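Local coordinates for protein dally-like, isoform A (Drosophila melanogaster, PDB 6XTZ) that is a cell-surface glypican proteoglycan that binds Wnt and Hedgehog proteins and shields the palmitoleate lipid of Wnt to enable signalling at a distance, at residues 86-91 against 203-208; 248-253 against 490-495. The protein carries 5 engineered substitutions. All coordinates share one frame; numbering follows the deposited sequence.

Contact 1. Residues 86-91 against 203-208; sequences KFKDIF and YGQALT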
# COMPACT_ATOMS: atom_id res chain seq x y z
N LYS A 86 13.35 4.33 -0.64
CA LYS A 86 14.56 3.53 -0.54
C LYS A 86 14.55 2.39 -1.56
O LYS A 86 15.58 2.06 -2.15
CB LYS A 86 14.71 2.98 0.88
CG LYS A 86 15.97 2.15 1.10
CD LYS A 86 16.03 1.60 2.52
CE LYS A 86 17.29 0.77 2.73
NZ LYS A 86 17.35 0.17 4.10
N PHE A 87 13.38 1.80 -1.79
CA PHE A 87 13.26 0.72 -2.76
C PHE A 87 13.58 1.22 -4.17
O PHE A 87 14.33 0.58 -4.91
CB PHE A 87 11.85 0.13 -2.70
CG PHE A 87 11.55 -0.84 -3.81
CD1 PHE A 87 11.96 -2.16 -3.72
CD2 PHE A 87 10.84 -0.44 -4.93
CE1 PHE A 87 11.68 -3.06 -4.73
CE2 PHE A 87 10.56 -1.33 -5.95
CZ PHE A 87 10.98 -2.64 -5.85
N LYS A 88 13.00 2.36 -4.56
CA LYS A 88 13.25 2.89 -5.89
C LYS A 88 14.71 3.28 -6.07
O LYS A 88 15.31 3.00 -7.12
CB LYS A 88 12.34 4.09 -6.16
CG LYS A 88 10.86 3.77 -6.14
CD LYS A 88 10.04 5.03 -6.28
CE LYS A 88 8.56 4.76 -6.09
NZ LYS A 88 7.78 6.03 -6.12
N ASP A 89 15.31 3.93 -5.06
CA ASP A 89 16.70 4.35 -5.17
C ASP A 89 17.63 3.16 -5.30
O ASP A 89 18.62 3.22 -6.04
CB ASP A 89 17.09 5.20 -3.96
CG ASP A 89 16.37 6.53 -3.92
OD1 ASP A 89 16.01 7.05 -5.00
OD2 ASP A 89 16.16 7.06 -2.81
N ILE A 90 17.34 2.07 -4.59
CA ILE A 90 18.19 0.89 -4.65
C ILE A 90 18.14 0.26 -6.04
O ILE A 90 19.17 -0.09 -6.62
CB ILE A 90 17.79 -0.12 -3.56
CG1 ILE A 90 18.25 0.37 -2.18
CG2 ILE A 90 18.37 -1.50 -3.85
CD1 ILE A 90 17.82 -0.52 -1.03
N PHE A 91 16.93 0.10 -6.59
CA PHE A 91 16.80 -0.51 -7.91
C PHE A 91 17.32 0.41 -9.01
O PHE A 91 17.88 -0.06 -10.00
CB PHE A 91 15.35 -0.90 -8.18
CG PHE A 91 15.18 -1.76 -9.41
CD1 PHE A 91 15.47 -3.12 -9.36
CD2 PHE A 91 14.75 -1.22 -10.61
CE1 PHE A 91 15.33 -3.92 -10.48
CE2 PHE A 91 14.61 -2.02 -11.73
CZ PHE A 91 14.89 -3.37 -11.67
N TYR A 203 5.53 -2.77 -7.55
CA TYR A 203 5.73 -2.97 -6.11
C TYR A 203 6.03 -1.65 -5.41
O TYR A 203 5.41 -1.31 -4.40
CB TYR A 203 6.86 -3.98 -5.90
CG TYR A 203 7.00 -4.52 -4.50
CD1 TYR A 203 6.06 -5.41 -3.98
CD2 TYR A 203 8.08 -4.18 -3.70
CE1 TYR A 203 6.19 -5.92 -2.70
CE2 TYR A 203 8.23 -4.69 -2.43
CZ TYR A 203 7.28 -5.55 -1.93
OH TYR A 203 7.41 -6.06 -0.66
N GLY A 204 6.99 -0.89 -5.95
CA GLY A 204 7.31 0.41 -5.37
C GLY A 204 6.27 1.47 -5.62
O GLY A 204 6.04 2.34 -4.77
N GLN A 205 5.62 1.44 -6.79
CA GLN A 205 4.61 2.46 -7.09
C GLN A 205 3.36 2.27 -6.25
O GLN A 205 2.78 3.24 -5.75
CB GLN A 205 4.26 2.44 -8.58
CG GLN A 205 5.38 2.92 -9.48
CD GLN A 205 5.76 4.36 -9.23
OE1 GLN A 205 4.93 5.19 -8.86
NE2 GLN A 205 7.04 4.68 -9.42
N ALA A 206 2.92 1.02 -6.08
CA ALA A 206 1.76 0.75 -5.24
C ALA A 206 2.04 1.10 -3.78
O ALA A 206 1.15 1.59 -3.08
CB ALA A 206 1.34 -0.71 -5.37
N LEU A 207 3.26 0.86 -3.31
CA LEU A 207 3.61 1.23 -1.95
C LEU A 207 3.59 2.74 -1.77
O LEU A 207 3.19 3.24 -0.71
CB LEU A 207 4.98 0.66 -1.58
CG LEU A 207 5.48 0.99 -0.17
CD1 LEU A 207 4.52 0.45 0.89
CD2 LEU A 207 6.88 0.44 0.05
N THR A 208 4.01 3.49 -2.79
CA THR A 208 3.97 4.94 -2.72
C THR A 208 2.54 5.45 -2.67
O THR A 208 2.20 6.32 -1.86
CB THR A 208 4.72 5.55 -3.91
OG1 THR A 208 6.12 5.26 -3.81
CG2 THR A 208 4.53 7.07 -3.94

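Contact 2. Residues 248-253 against 490-495; sequences TNYCVN and DRYMHS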
# COMPACT_ATOMS: atom_id res chain seq x y z
N THR A 248 -14.83 -2.39 27.24
CA THR A 248 -13.98 -2.45 26.06
C THR A 248 -14.81 -2.52 24.78
O THR A 248 -14.65 -1.70 23.87
CB THR A 248 -13.03 -3.65 26.15
OG1 THR A 248 -12.19 -3.50 27.30
CG2 THR A 248 -12.16 -3.75 24.91
N ASN A 249 -15.71 -3.51 24.70
CA ASN A 249 -16.55 -3.64 23.51
C ASN A 249 -17.41 -2.40 23.29
O ASN A 249 -17.68 -2.03 22.14
CB ASN A 249 -17.43 -4.89 23.63
CG ASN A 249 -16.63 -6.17 23.51
OD1 ASN A 249 -15.40 -6.15 23.47
ND2 ASN A 249 -17.33 -7.30 23.46
N TYR A 250 -17.85 -1.75 24.37
CA TYR A 250 -18.57 -0.49 24.24
C TYR A 250 -17.68 0.58 23.63
O TYR A 250 -18.09 1.29 22.70
CB TYR A 250 -19.11 -0.06 25.61
CG TYR A 250 -19.80 1.28 25.64
CD1 TYR A 250 -20.60 1.70 24.58
CD2 TYR A 250 -19.67 2.12 26.73
CE1 TYR A 250 -21.23 2.93 24.61
CE2 TYR A 250 -20.30 3.35 26.77
CZ TYR A 250 -21.08 3.75 25.71
OH TYR A 250 -21.71 4.97 25.74
N CYS A 251 -16.45 0.71 24.14
CA CYS A 251 -15.51 1.67 23.56
C CYS A 251 -15.21 1.35 22.10
O CYS A 251 -15.18 2.25 21.26
CB CYS A 251 -14.22 1.69 24.38
SG CYS A 251 -12.95 2.82 23.75
N VAL A 252 -14.98 0.07 21.79
CA VAL A 252 -14.63 -0.30 20.42
C VAL A 252 -15.76 0.05 19.46
O VAL A 252 -15.52 0.56 18.36
CB VAL A 252 -14.26 -1.80 20.34
CG1 VAL A 252 -14.10 -2.23 18.90
CG2 VAL A 252 -12.98 -2.07 21.12
N ASN A 253 -17.00 -0.22 19.85
CA ASN A 253 -18.14 0.09 18.99
C ASN A 253 -18.26 1.59 18.74
O ASN A 253 -18.66 2.01 17.65
CB ASN A 253 -19.43 -0.45 19.60
CG ASN A 253 -19.57 -1.95 19.43
OD1 ASN A 253 -19.06 -2.52 18.46
ND2 ASN A 253 -20.25 -2.59 20.36
N ASP A 490 -22.77 -2.06 34.42
CA ASP A 490 -23.29 -3.41 34.23
C ASP A 490 -22.63 -4.00 32.99
O ASP A 490 -21.71 -3.42 32.41
CB ASP A 490 -24.82 -3.38 34.13
CG ASP A 490 -25.47 -4.65 34.62
OD1 ASP A 490 -24.80 -5.71 34.61
OD2 ASP A 490 -26.65 -4.60 35.02
N ARG A 491 -23.11 -5.17 32.58
CA ARG A 491 -22.58 -5.82 31.39
C ARG A 491 -23.04 -5.10 30.13
O ARG A 491 -24.20 -4.67 30.02
CB ARG A 491 -23.02 -7.29 31.34
CG ARG A 491 -22.15 -8.23 32.15
CD ARG A 491 -22.88 -9.53 32.45
NE ARG A 491 -23.92 -9.82 31.47
CZ ARG A 491 -23.73 -10.56 30.38
NH1 ARG A 491 -24.73 -10.77 29.54
NH2 ARG A 491 -22.54 -11.10 30.13
N TYR A 492 -22.13 -4.97 29.17
CA TYR A 492 -22.46 -4.38 27.87
C TYR A 492 -23.11 -5.45 26.99
O TYR A 492 -22.48 -6.48 26.69
CB TYR A 492 -21.21 -3.81 27.22
CG TYR A 492 -21.45 -3.11 25.90
CD1 TYR A 492 -22.18 -1.93 25.84
CD2 TYR A 492 -20.94 -3.63 24.72
CE1 TYR A 492 -22.40 -1.29 24.64
CE2 TYR A 492 -21.16 -2.99 23.51
CZ TYR A 492 -21.88 -1.83 23.47
OH TYR A 492 -22.10 -1.19 22.27
N MET A 493 -24.35 -5.21 26.58
CA MET A 493 -25.13 -6.25 25.91
C MET A 493 -24.64 -6.49 24.49
O MET A 493 -24.47 -7.63 24.07
CB MET A 493 -26.61 -5.88 25.92
CG MET A 493 -27.24 -5.79 27.31
SD MET A 493 -27.43 -7.39 28.13
CE MET A 493 -25.97 -7.43 29.16
N HIS A 494 -24.42 -5.41 23.74
CA HIS A 494 -24.06 -5.54 22.33
C HIS A 494 -22.67 -6.15 22.17
O HIS A 494 -21.83 -6.09 23.07
CB HIS A 494 -24.12 -4.19 21.64
CG HIS A 494 -25.41 -3.46 21.85
ND1 HIS A 494 -26.49 -3.58 20.99
CD2 HIS A 494 -25.80 -2.60 22.82
CE1 HIS A 494 -27.48 -2.83 21.42
NE2 HIS A 494 -27.09 -2.22 22.53
N SER A 495 -22.44 -6.74 21.01
CA SER A 495 -21.14 -7.27 20.64
C SER A 495 -20.47 -6.33 19.64
O SER A 495 -21.09 -5.41 19.09
CB SER A 495 -21.27 -8.67 20.05
OG SER A 495 -22.06 -8.67 18.87

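Contact 1. Residues 86-91 against 203-208
Phe-87 and Lys-88 of helix 51-110 make the contact with Tyr-203, Gly-204, Gln-205 and Thr-208 of helix 185-216. Phe-87 comes first. Its CG lies anti to the backbone N (chi1 171°), which turns the ring toward Tyr-203 and Gly-204 of helix 185-216. One face of the ring receives the edge of Tyr-203. This is a T-shaped pair with centroids 5.5 Å apart. Tyr-203 CD2 does the touching and sits above the rim of the Phe-87 ring, 3.9 Å from Phe-87 CE1. The CD2-CE2 side of the ring lies against backbone: Phe-87 CE2 is 3.6 Å from Gly-204 N. Having no CB, Gly-204 lets the ring come this close to the helix backbone. Ile-449 of helix 441-455 touches both aromatic side chains.

Lys-88 follows on the more exposed side. Its chain is extended beyond CG and reaches across to helix 185-216. Lys-88 NZ donates a hydrogen bond of 2.9 Å to Thr-208 OG1. Thr-208 OG1 in turn donates to Gly-204 O at 3.1 Å. The hydroxyl is thus a relay from the ammonium group to a helix carbonyl. Gly-204 O also accepts from Thr-208 N, and the two donors arrive from opposite faces of the carbonyl plane. The Gln-205 amide bends back beside the lysine end, with Gln-205 NE2 3.6 Å from Lys-88 NZ. A valine in place of Thr-208 would probably deprive the Lys-88 ammonium of its acceptor and set the lysine end free to turn.

The two segments run nearly antiparallel, with axes 9.8 Å apart and 157° between their directions. This is antiparallel helix-helix packing, with a glycine at the contact, within the elongated, largely helical glypican core.

Contact 2. Residues 248-253 against 490-495
Tyr-492 lies with one ring face over Tyr-250, at the start of helix 248-258. Tyr-250 CB makes a CH-pi contact above the centre of that face, 3.6 Å from the ring centroid. Tyr-492 CG is anti to the backbone N (chi1 -177°), which carries the ring out from the loop to the helix. The two rings meet obliquely, with planes at 33°, and Tyr-250 CD1 comes within 3.5 Å of Tyr-492 CE1. On the opposite face, towards the rim, lies the backbone N of His-494, so the loop folds over its own tyrosine. Asn-249 CB packs beside Tyr-492 CD2 at 3.9 Å.

Asn-253 comes to the ring edge with ND2 in the ring plane and its amide turned 45° from it. Asn-253 ND2 donates to Ser-495 O at 3.2 Å, from above the carbonyl plane rather than along a lone pair. A second bond, from ND2 to Tyr-492 OH, is less sure. Asn-253 OD1 accepts from Thr-497 N, so both ends of the amide hold the loop.

Segment 490-495 belongs to the loop between helices 459-467 and 513-538. It covers one side of helix 248-258, while Tyr-250 also touches Lys-232 and Met-233 of helix 224-234.

Contacts 1 and 2 are separate sites in one elongated chain. Their centres are 42 Å apart and their nearest atoms about 26 Å, with no touch. They also follow in series along the sequence: contact 1 closes before contact 2 opens. Contact 1 joins two long helices, with its centre about 11 Å from the centre of the chain. Contact 2 joins a short helix to a loop, about 32 Å from that centre. It lies in a disulfide-bonded region, where Cys-251 pairs with Cys-468. The side chain of Phe-87 in contact 1 is about 12 Å from the bound O-palmitoleoyl serine. Helix 51-110 also carries the pocket residues Leu-94, Leu-95, Ser-98 and Gln-101.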